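Local atomic coordinates of Two-component sensor histidine kinase (PDB entry 6OZB), a protein that binds a phycoerythrobilin chromophore in its GAF domain and probably serves as the light-sensing part of a two-component sensor histidine kinase. Residues L13-S17 against E182-M186; K98-R102 against Q114-D119. The protein carries 1 engineered substitution. All coordinates share one frame; numbering follows the deposited sequence.

Contact 1 (L13-S17 against E182-M186)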
# COMPACT_ATOMS: atom_id res chain seq x y z
N LEU C 13 -4.00 27.40 -9.10
CA LEU C 13 -3.93 28.85 -9.31
C LEU C 13 -3.23 29.45 -8.09
O LEU C 13 -2.47 30.44 -8.17
CB LEU C 13 -5.32 29.47 -9.51
CG LEU C 13 -5.49 30.59 -10.56
CD1 LEU C 13 -5.05 30.16 -11.96
CD2 LEU C 13 -6.93 31.12 -10.57
N ASN C 14 -3.46 28.82 -6.94
CA ASN C 14 -2.77 29.21 -5.74
C ASN C 14 -1.31 28.77 -5.70
O ASN C 14 -0.48 29.58 -5.29
CB ASN C 14 -3.51 28.70 -4.52
CG ASN C 14 -4.62 29.63 -4.10
OD1 ASN C 14 -5.80 29.31 -4.24
ND2 ASN C 14 -4.25 30.79 -3.57
N GLN C 15 -0.96 27.55 -6.12
CA GLN C 15 0.47 27.17 -6.03
C GLN C 15 1.30 28.10 -6.93
O GLN C 15 2.41 28.47 -6.59
CB GLN C 15 0.76 25.71 -6.42
CG GLN C 15 0.64 25.39 -7.90
CD GLN C 15 0.83 23.91 -8.24
OE1 GLN C 15 1.36 23.57 -9.29
NE2 GLN C 15 0.38 23.04 -7.37
N GLU C 16 0.74 28.47 -8.08
CA GLU C 16 1.44 29.34 -9.02
C GLU C 16 1.72 30.70 -8.37
O GLU C 16 2.79 31.30 -8.53
CB GLU C 16 0.63 29.49 -10.30
CG GLU C 16 0.63 28.22 -11.15
CD GLU C 16 2.03 27.77 -11.55
OE1 GLU C 16 2.85 28.62 -11.97
OE2 GLU C 16 2.31 26.55 -11.44
N SER C 17 0.76 31.19 -7.60
CA SER C 17 0.91 32.48 -6.97
C SER C 17 1.96 32.41 -5.84
O SER C 17 2.71 33.35 -5.65
CB SER C 17 -0.43 32.95 -6.41
OG SER C 17 -0.26 34.07 -5.58
N GLU C 182 2.81 17.52 -5.58
CA GLU C 182 3.36 18.22 -6.74
C GLU C 182 3.55 19.69 -6.36
O GLU C 182 4.56 20.29 -6.69
CB GLU C 182 2.46 18.05 -7.97
CG GLU C 182 2.90 18.85 -9.19
CD GLU C 182 1.89 18.76 -10.32
OE1 GLU C 182 1.26 17.70 -10.50
OE2 GLU C 182 1.72 19.78 -11.04
N ALA C 183 2.58 20.26 -5.64
CA ALA C 183 2.68 21.63 -5.15
C ALA C 183 3.87 21.82 -4.23
O ALA C 183 4.63 22.77 -4.37
CB ALA C 183 1.41 22.04 -4.44
N MET C 184 4.02 20.92 -3.26
CA MET C 184 5.16 20.98 -2.35
C MET C 184 6.47 20.87 -3.12
O MET C 184 7.46 21.54 -2.78
CB MET C 184 5.03 19.87 -1.29
CG MET C 184 3.96 20.22 -0.30
SD MET C 184 3.81 18.96 0.94
CE MET C 184 5.17 19.36 2.02
N GLN C 185 6.48 20.07 -4.17
CA GLN C 185 7.71 19.84 -4.94
C GLN C 185 8.12 21.11 -5.67
O GLN C 185 9.31 21.45 -5.73
CB GLN C 185 7.55 18.70 -5.92
CG GLN C 185 8.88 18.33 -6.65
CD GLN C 185 9.93 17.83 -5.69
OE1 GLN C 185 9.70 16.90 -4.94
NE2 GLN C 185 11.09 18.48 -5.68
N MET C 186 7.16 21.81 -6.24
CA MET C 186 7.45 23.06 -6.94
C MET C 186 7.94 24.11 -5.94
O MET C 186 8.82 24.90 -6.25
CB MET C 186 6.24 23.55 -7.72
CG MET C 186 5.76 22.60 -8.78
SD MET C 186 4.63 23.43 -9.92
CE MET C 186 3.88 24.69 -8.87
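The first and last helices of the GAF-domain chain run side by side here, Gln15 of helix 12-27 lying against Ala183 and Met186 of helix 178-201. The two short segments point almost the same way, 12° apart, with their axes 10.2 Å from each other; they bury 183 Å² between them, and no hydrogen bond across them can be identified. Gln15 and Ala183 set the register: their CA atoms are 6.0 Å apart, an approach the small alanine permits. Gln15 CB stands 4.2 Å from the Ala183 CB methyl. Its chain leaves with CG between the backbone N and the carbonyl carbon (chi1 72°) and then runs extended, which carries the amide group across the gap between the helices to lie near Ala183 and Met186. Which amide atom is oxygen and which is nitrogen is doubtful in the model, so the secure part of this contact is the aliphatic chain and the shape of the side chain.

In the GAF fold, terminal helices of this kind pack together beside the central antiparallel sheet. Helix 178-201 is the inner member of this pair: its Gln185 faces strand 102-106 of the sheet, while helix 12-27 lies farther out.

Met186, one turn along from Ala183, lies with its thioether end against the Gln15 chain. The exact placing of its terminal methyl is doubtful, because CE as modelled comes too close to the Gln15 amide. From the neighbouring position on helix 12-27, Glu16 points its CB away from helix 178-201, but its bent chain brings the carboxylate back toward Met186.

Contact 2 (K98-R102 against Q114-D119); sequences KSKVR and QSPVHD
Arg102 and Ser115 form an antiparallel, hydrogen-bonded pair at the ends of strands 102-106 and 111-115. Arg102 N gives a nearly straight bond to Ser115 O (173°), and Ser115 N returns one to Arg102 O at 3.0 Å. From Arg102 CB, 3.9 Å from Ser115 O, the side chain bends at both chi2 (82°) and chi3 (56°), a double turn that folds it back over its strand partner. CD then packs 3.6 Å from Val117 CG2. NE gives a second bond to Ser115 O, 2.8 Å long, from above the carbonyl plane and on the face opposite the one Arg102 N uses. CZ carries the flat guanidinium beneath Val117 CG2, which covers one face, while NH2 holds Ser115 OG at 2.9 Å close to the guanidinium plane. NE and NH2 thus grip Ser115 side-on, and NH1 goes to Gln185. A leucine here would probably leave Ser115 OG and Gln185 OE1 without this donor and Val117 CG2 without its flat partner.

Farther back, Val101 CG2 rests 3.5 Å from Gln114 CB, and Val117 N makes a weak bond of 3.4 Å to Ser99 O. Gln114 sends its amide to Ser103 and Arg133, with its side chain close to the phycoerythrobilin. Val101 packs on Leu95 and Leu96 of helix 90-99, whereas Ser115 and Val117 meet Leu181 and Gln185 of helix 178-201, so the mouth of this hairpin sits between two helices.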
# COMPACT_ATOMS: atom_id res chain seq x y z
N LYS C 98 19.25 10.06 -1.93
CA LYS C 98 19.37 9.32 -3.19
C LYS C 98 18.09 9.29 -4.03
O LYS C 98 18.17 9.31 -5.25
CB LYS C 98 19.81 7.88 -2.89
CG LYS C 98 21.21 7.77 -2.28
CD LYS C 98 22.27 8.16 -3.31
CE LYS C 98 23.69 8.00 -2.78
NZ LYS C 98 23.97 9.00 -1.72
N SER C 99 16.92 9.24 -3.40
CA SER C 99 15.68 9.19 -4.17
C SER C 99 14.87 10.49 -4.10
O SER C 99 13.86 10.62 -4.78
CB SER C 99 14.82 8.03 -3.70
OG SER C 99 15.50 6.81 -3.93
N LYS C 100 15.33 11.45 -3.28
CA LYS C 100 14.59 12.67 -3.08
C LYS C 100 13.13 12.37 -2.75
O LYS C 100 12.21 13.00 -3.25
CB LYS C 100 14.70 13.58 -4.31
CG LYS C 100 16.15 13.82 -4.72
CD LYS C 100 16.28 15.08 -5.55
CE LYS C 100 17.74 15.42 -5.88
NZ LYS C 100 18.64 14.24 -5.79
N VAL C 101 12.93 11.38 -1.89
CA VAL C 101 11.60 10.92 -1.55
C VAL C 101 10.75 12.01 -0.85
O VAL C 101 11.27 12.79 -0.04
CB VAL C 101 11.70 9.66 -0.66
CG1 VAL C 101 12.04 10.02 0.78
CG2 VAL C 101 10.43 8.88 -0.72
N ARG C 102 9.47 12.05 -1.20
CA ARG C 102 8.45 12.82 -0.49
C ARG C 102 7.66 11.80 0.31
O ARG C 102 7.38 10.72 -0.20
CB ARG C 102 7.55 13.59 -1.46
CG ARG C 102 8.31 14.66 -2.30
CD ARG C 102 9.01 14.08 -3.51
NE ARG C 102 8.10 13.35 -4.39
CZ ARG C 102 7.36 13.91 -5.34
NH1 ARG C 102 7.35 15.23 -5.54
NH2 ARG C 102 6.57 13.14 -6.07
N GLN C 114 5.35 6.93 0.08
CA GLN C 114 6.57 7.55 -0.40
C GLN C 114 6.59 7.58 -1.90
O GLN C 114 6.17 6.64 -2.59
CB GLN C 114 7.78 6.81 0.16
CG GLN C 114 7.92 7.10 1.67
CD GLN C 114 9.19 6.58 2.29
OE1 GLN C 114 9.59 5.43 2.07
NE2 GLN C 114 9.85 7.43 3.07
N SER C 115 7.05 8.72 -2.40
CA SER C 115 7.06 8.98 -3.83
C SER C 115 8.40 9.58 -4.17
O SER C 115 8.71 10.67 -3.70
CB SER C 115 5.92 9.93 -4.23
OG SER C 115 6.02 10.29 -5.57
N PRO C 116 9.24 8.85 -4.92
CA PRO C 116 10.49 9.43 -5.40
C PRO C 116 10.21 10.41 -6.51
O PRO C 116 9.17 10.29 -7.17
CB PRO C 116 11.27 8.23 -5.94
CG PRO C 116 10.55 7.03 -5.46
CD PRO C 116 9.14 7.44 -5.31
N VAL C 117 11.13 11.35 -6.72
CA VAL C 117 11.10 12.19 -7.90
C VAL C 117 11.87 11.44 -8.98
O VAL C 117 11.49 11.41 -10.15
CB VAL C 117 11.72 13.56 -7.65
CG1 VAL C 117 11.72 14.39 -8.92
CG2 VAL C 117 10.96 14.28 -6.56
N HIS C 118 12.96 10.83 -8.53
CA HIS C 118 13.89 10.05 -9.36
C HIS C 118 14.52 9.07 -8.37
O HIS C 118 14.95 9.48 -7.29
CB HIS C 118 14.87 10.99 -10.07
CG HIS C 118 14.29 11.63 -11.30
ND1 HIS C 118 13.34 11.01 -12.08
CD2 HIS C 118 14.48 12.85 -11.85
CE1 HIS C 118 12.99 11.80 -13.08
NE2 HIS C 118 13.68 12.93 -12.96
N ASP C 119 14.64 7.80 -8.74
CA ASP C 119 14.70 6.73 -7.74
C ASP C 119 16.01 5.92 -7.61
O ASP C 119 16.84 6.24 -6.76
CB ASP C 119 13.54 5.76 -8.04
CG ASP C 119 13.11 4.95 -6.82
OD1 ASP C 119 13.78 5.03 -5.77
OD2 ASP C 119 12.09 4.24 -6.93

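How the contacts relate
From the N terminus, the chain enters contact 1 in helix 12-27 and does not close it until helix 178-201, so that contact closes a loop with 164 residues between its segments, strands of the sheet and chromophore pocket included. Within that long loop, helix 90-99 runs into strand 102-106, the chain turns back as strand 111-115, and contact 2 closes this short excursion. The two closures therefore nest and do not cross. Their centres lie 18 Å apart, yet the contacts meet at Gln185 and Arg102. Helix 178-201 thus links the outer N-terminal helix with the hairpin strands in the sheet.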